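Propionate kinase (Francisella tularensis subsp. tularensis, PDB 3KHY) probably catalyses the reversible, magnesium-dependent transfer of a phosphate group from ATP to a short carboxylate such as acetate, working as a homodimer. Local coordinates at residues 151-156 against 167-171; 204-208 against 218-222. All blocks are in the same frame, centred on the assembly; numbering follows the deposited sequence.

Contact 1: 151-156 against 167-171; sequences SYIAEY and NIRKY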
loop_
_atom_site.group_PDB
_atom_site.type_symbol
_atom_site.label_atom_id
_atom_site.label_comp_id
_atom_site.label_asym_id
_atom_site.label_seq_id
_atom_site.Cartn_x
_atom_site.Cartn_y
_atom_site.Cartn_z
ATOM N N SER A 151 4.114 15.694 -6.131
ATOM C CA SER A 151 3.259 15.690 -4.943
ATOM C C SER A 151 2.044 14.782 -5.030
ATOM O O SER A 151 1.673 14.162 -4.035
ATOM C CB SER A 151 2.809 17.123 -4.618
ATOM O OG SER A 151 3.932 17.901 -4.244
ATOM N N TYR A 152 1.409 14.700 -6.197
ATOM C CA TYR A 152 0.244 13.821 -6.322
ATOM C C TYR A 152 0.629 12.345 -6.178
ATOM O O TYR A 152 -0.233 11.479 -6.030
ATOM C CB TYR A 152 -0.532 14.063 -7.629
ATOM C CG TYR A 152 0.124 13.529 -8.885
ATOM C CD1 TYR A 152 -0.215 12.279 -9.397
ATOM C CD2 TYR A 152 1.068 14.284 -9.572
ATOM C CE1 TYR A 152 0.385 11.786 -10.557
ATOM C CE2 TYR A 152 1.665 13.804 -10.727
ATOM C CZ TYR A 152 1.326 12.561 -11.213
ATOM O OH TYR A 152 1.937 12.098 -12.362
ATOM N N ILE A 153 1.922 12.066 -6.221
ATOM C CA ILE A 153 2.411 10.700 -6.024
ATOM C C ILE A 153 2.952 10.514 -4.598
ATOM O O ILE A 153 2.673 9.511 -3.954
ATOM C CB ILE A 153 3.495 10.334 -7.054
ATOM C CG1 ILE A 153 2.852 10.148 -8.431
ATOM C CG2 ILE A 153 4.214 9.037 -6.635
ATOM C CD1 ILE A 153 3.840 9.982 -9.583
ATOM N N ALA A 154 3.684 11.512 -4.104
ATOM C CA ALA A 154 4.356 11.417 -2.803
ATOM C C ALA A 154 3.432 11.645 -1.607
ATOM O O ALA A 154 3.623 11.041 -0.552
ATOM C CB ALA A 154 5.526 12.388 -2.743
ATOM N N GLU A 155 2.447 12.529 -1.756
ATOM C CA GLU A 155 1.540 12.832 -0.651
ATOM C C GLU A 155 0.556 11.700 -0.352
ATOM O O GLU A 155 0.071 11.026 -1.253
ATOM C CB GLU A 155 0.777 14.143 -0.913
ATOM C CG GLU A 155 1.645 15.396 -0.791
ATOM C CD GLU A 155 0.856 16.695 -0.950
ATOM O OE1 GLU A 155 -0.399 16.681 -0.847
ATOM O OE2 GLU A 155 1.499 17.735 -1.180
ATOM N N TYR A 156 0.268 11.491 0.924
ATOM C CA TYR A 156 -0.824 10.601 1.308
ATOM C C TYR A 156 -2.150 11.370 1.318
ATOM O O TYR A 156 -2.155 12.598 1.289
ATOM C CB TYR A 156 -0.554 10.007 2.686
ATOM C CG TYR A 156 0.700 9.152 2.736
ATOM C CD1 TYR A 156 0.842 8.044 1.907
ATOM C CD2 TYR A 156 1.734 9.451 3.621
ATOM C CE1 TYR A 156 1.986 7.253 1.961
ATOM C CE2 TYR A 156 2.867 8.668 3.687
ATOM C CZ TYR A 156 2.995 7.577 2.853
ATOM O OH TYR A 156 4.138 6.804 2.914
ATOM N N ASN A 167 5.139 17.235 7.904
ATOM C CA ASN A 167 6.028 16.632 6.916
ATOM C C ASN A 167 5.795 15.134 6.700
ATOM O O ASN A 167 6.724 14.396 6.368
ATOM C CB ASN A 167 7.480 16.881 7.326
ATOM C CG ASN A 167 7.773 18.361 7.518
ATOM O OD1 ASN A 167 7.569 19.165 6.610
ATOM N ND2 ASN A 167 8.233 18.727 8.708
ATOM N N ILE A 168 4.559 14.689 6.910
ATOM C CA ILE A 168 4.225 13.291 6.701
ATOM C C ILE A 168 3.859 13.077 5.241
ATOM O O ILE A 168 2.857 13.617 4.754
ATOM C CB ILE A 168 3.066 12.830 7.609
ATOM C CG1 ILE A 168 3.447 13.029 9.079
ATOM C CG2 ILE A 168 2.706 11.377 7.327
ATOM C CD1 ILE A 168 2.292 12.835 10.044
ATOM N N ARG A 169 4.687 12.294 4.557
ATOM C CA ARG A 169 4.519 11.981 3.127
ATOM C C ARG A 169 5.459 10.820 2.816
ATOM O O ARG A 169 6.255 10.414 3.662
ATOM C CB ARG A 169 4.909 13.178 2.248
ATOM C CG ARG A 169 6.390 13.546 2.415
ATOM C CD ARG A 169 6.776 14.926 1.894
ATOM N NE ARG A 169 6.744 15.051 0.437
ATOM C CZ ARG A 169 5.929 15.872 -0.225
ATOM N NH1 ARG A 169 5.070 16.627 0.453
ATOM N NH2 ARG A 169 5.962 15.939 -1.564
ATOM N N LYS A 170 5.362 10.286 1.605
ATOM C CA LYS A 170 6.304 9.282 1.159
ATOM C C LYS A 170 7.651 9.933 0.837
ATOM O O LYS A 170 7.701 10.902 0.073
ATOM C CB LYS A 170 5.761 8.588 -0.090
ATOM C CG LYS A 170 6.764 7.604 -0.722
ATOM C CD LYS A 170 6.143 6.922 -1.929
ATOM C CE LYS A 170 5.292 5.750 -1.456
ATOM N NZ LYS A 170 4.868 4.882 -2.555
ATOM N N TYR A 171 8.727 9.414 1.431
ATOM C CA TYR A 171 10.097 9.810 1.070
ATOM C C TYR A 171 10.851 8.701 0.343
ATOM O O TYR A 171 11.738 8.975 -0.461
ATOM C CB TYR A 171 10.906 10.201 2.317
ATOM C CG TYR A 171 10.370 11.430 2.992
ATOM C CD1 TYR A 171 10.699 12.694 2.530
ATOM C CD2 TYR A 171 9.512 11.331 4.076
ATOM C CE1 TYR A 171 10.184 13.840 3.133
ATOM C CE2 TYR A 171 9.002 12.467 4.687
ATOM C CZ TYR A 171 9.342 13.717 4.211
ATOM O OH TYR A 171 8.826 14.851 4.820
HETATM O O HOH W 1 3.951 18.124 -1.609
HETATM O O HOH W 2 2.867 6.401 -4.636
HETATM O O HOH W 3 0.947 13.367 2.850
#

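Contact 2: 204-208 against 218-222; sequences GCSIT and TSMGL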
loop_
_atom_site.group_PDB
_atom_site.type_symbol
_atom_site.label_atom_id
_atom_site.label_comp_id
_atom_site.label_asym_id
_atom_site.label_seq_id
_atom_site.Cartn_x
_atom_site.Cartn_y
_atom_site.Cartn_z
ATOM N N GLY A 204 16.844 -5.114 3.366
ATOM C CA GLY A 204 15.727 -4.239 3.045
ATOM C C GLY A 204 15.441 -4.383 1.555
ATOM O O GLY A 204 16.347 -4.708 0.783
ATOM N N CYS A 205 14.191 -4.168 1.151
ATOM C CA CYS A 205 13.787 -4.303 -0.253
ATOM C C CYS A 205 12.934 -3.117 -0.658
ATOM O O CYS A 205 11.997 -2.750 0.049
ATOM C CB CYS A 205 12.968 -5.593 -0.472
ATOM S SG CYS A 205 13.872 -7.131 -0.150
ATOM N N SER A 206 13.257 -2.516 -1.797
ATOM C CA SER A 206 12.420 -1.451 -2.338
ATOM C C SER A 206 12.494 -1.454 -3.862
ATOM O O SER A 206 13.442 -1.983 -4.458
ATOM C CB SER A 206 12.858 -0.094 -1.804
ATOM O OG SER A 206 14.056 0.298 -2.438
ATOM N N ILE A 207 11.485 -0.872 -4.493
ATOM C CA ILE A 207 11.432 -0.845 -5.946
ATOM C C ILE A 207 11.103 0.577 -6.414
ATOM O O ILE A 207 10.334 1.295 -5.776
ATOM C CB ILE A 207 10.429 -1.893 -6.464
ATOM C CG1 ILE A 207 10.388 -1.896 -7.993
ATOM C CG2 ILE A 207 9.015 -1.664 -5.872
ATOM C CD1 ILE A 207 9.628 -3.097 -8.518
ATOM N N THR A 208 11.727 1.004 -7.499
ATOM C CA THR A 208 11.611 2.393 -7.917
ATOM C C THR A 208 11.344 2.490 -9.403
ATOM O O THR A 208 11.928 1.743 -10.190
ATOM C CB THR A 208 12.893 3.160 -7.584
ATOM O OG1 THR A 208 13.061 3.182 -6.157
ATOM C CG2 THR A 208 12.838 4.595 -8.120
ATOM N N THR A 218 8.223 5.207 -5.760
ATOM C CA THR A 218 9.036 4.222 -5.075
ATOM C C THR A 218 8.223 3.610 -3.951
ATOM O O THR A 218 7.220 4.193 -3.503
ATOM C CB THR A 218 10.329 4.862 -4.539
ATOM O OG1 THR A 218 11.216 3.846 -4.106
ATOM C CG2 THR A 218 10.017 5.819 -3.383
ATOM N N SER A 219 8.661 2.445 -3.481
ATOM C CA SER A 219 7.816 1.604 -2.624
ATOM C C SER A 219 7.907 1.867 -1.113
ATOM O O SER A 219 6.934 1.639 -0.388
ATOM C CB SER A 219 8.047 0.124 -2.936
ATOM O OG SER A 219 9.346 -0.277 -2.551
HETATM N N MSE A 220 9.057 2.334 -0.623
HETATM C CA MSE A 220 9.152 2.684 0.806
HETATM C C MSE A 220 8.389 3.979 1.088
HETATM O O MSE A 220 7.998 4.667 0.163
HETATM C CB MSE A 220 10.606 2.768 1.273
HETATM C CG MSE A 220 11.231 1.385 1.462
HETATM SE SE MSE A 220 13.165 1.466 1.608
HETATM C CE MSE A 220 13.487 -0.343 2.299
ATOM N N GLY A 221 8.145 4.310 2.351
ATOM C CA GLY A 221 7.218 5.400 2.624
ATOM C C GLY A 221 7.857 6.536 3.384
ATOM O O GLY A 221 8.891 7.073 2.973
ATOM N N LEU A 222 7.231 6.901 4.492
ATOM C CA LEU A 222 7.827 7.843 5.441
ATOM C C LEU A 222 9.171 7.307 5.902
ATOM O O LEU A 222 10.162 8.041 5.959
ATOM C CB LEU A 222 6.897 8.015 6.647
ATOM C CG LEU A 222 7.273 9.004 7.758
ATOM C CD1 LEU A 222 7.106 10.427 7.261
ATOM C CD2 LEU A 222 6.370 8.764 8.961
HETATM O O HOH W 4 9.710 -1.261 -0.127
#

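Contact 1: 151-156 against 167-171
Ala-154, at the C-terminal end of the one-turn helix 151-154, meets Lys-170 in the loop that leads into helix 175-188, within the actin-like ATPase (ASKHA) fold of the acetokinase family. The direct hydrogen bond is between backbones: Lys-170 N donates to Ala-154 O over 2.9 Å and is close to straight (163°). The same carbonyl is packed by a side chain, with Lys-170 CB 3.3 Å from Ala-154 O.

Other polar groups meet through water. One molecule donates to Glu-155 OE2, accepts from Arg-169 NH1 and hydrogen-bonds to Ser-151 OG, thereby joining two groups that do not form a salt bridge: Glu-155 OE2 and Arg-169 NH1 are 4.1 Å apart, with carboxylate and guanidinium planes 77° from each other. A bend at chi3 (-70°) turns the head of Arg-169 toward the helix, and Arg-169 NH2 lies 3.8 Å from Ala-154 CB. Another water accepts from Tyr-156 N and donates to Ile-168 O.

Van der Waals packing completes the contact; from the second subunit, Leu-291 packs on Glu-155 and Tyr-244 on Ile-168. The ring of Tyr-156 approaches the 169-170 peptide obliquely, Tyr-156 CE2 lying 3.5 Å from Arg-169 C. At the edge of this ring, near its plane, Ile-168 CG2 stands 4.3 Å from Tyr-156 CD2.

Contact 2: 204-208 against 218-222
With chi1 at 68°, the hydroxyl of Ser-219 sits between its own backbone N and carbonyl carbon, turned to the Ile-207 amide of the facing strand. Thr-218 instead carries OG1 anti to its backbone N (chi1 -169°), which sets it alongside Thr-208 OG1, the two side chains pointing the same way. The threonines form an antiparallel non-hydrogen-bonded pair in the beta hairpin of strands 205-211 and 214-218, their CA atoms 4.2 Å apart. Their OG1 atoms are joined by a 2.8 Å hydrogen bond in which either could be the donor.

Beyond Thr-218 the chain leaves the regular ladder, and a side chain takes over a role normally played by a backbone carbonyl: Ile-207 N donates to Ser-219 OG at 2.9 Å and 158°. The return bond, Ser-219 N to Ile-207 O at 3.1 Å, is weak. Ser-219 OG in turn donates to a water at 2.6 Å, which passes a hydrogen bond on to Cys-205 O.

Carbon packing accompanies these bonds. Ile-207 CG2 rests 3.6 Å from Ser-219 CB, and Phe-303 of helix 287-307 touches both residues. The extended selenomethionine Met-220 runs beside the strand, its SE 3.8 Å from Ser-206 CB and its CE 3.6 Å from Cys-205 O. Ser-206 OG itself bonds to His-178 and to His-174, a predicted transition-state stabiliser. The buried hydroxyl of Ser-219, both accepting and donating, thus extends the hairpin's pairing past its last strand residue, beside a probable catalytic centre.

Overall arrangement
The two contacts follow one another along the chain, and their centres lie about 13 Å apart, yet they are directly stitched together. Lys-170 NZ of contact 1 makes a probable 2.6 Å hydrogen bond to Thr-218 O of contact 2, and Tyr-171 N probably bonds to Gly-221 O at 2.8 Å. The two also pack together, with Tyr-156 OH 3.4 Å from Gly-221 CA. The loop 167-171 therefore joins the short helix to the hairpin end. Contact 2 is the nearer to the probable active site: it includes Gly-204 of the predicted ATP site, and the side chain of Ser-206 is about 3 Å from that of His-174, against about 12 Å for Lys-170. Both touch the second subunit.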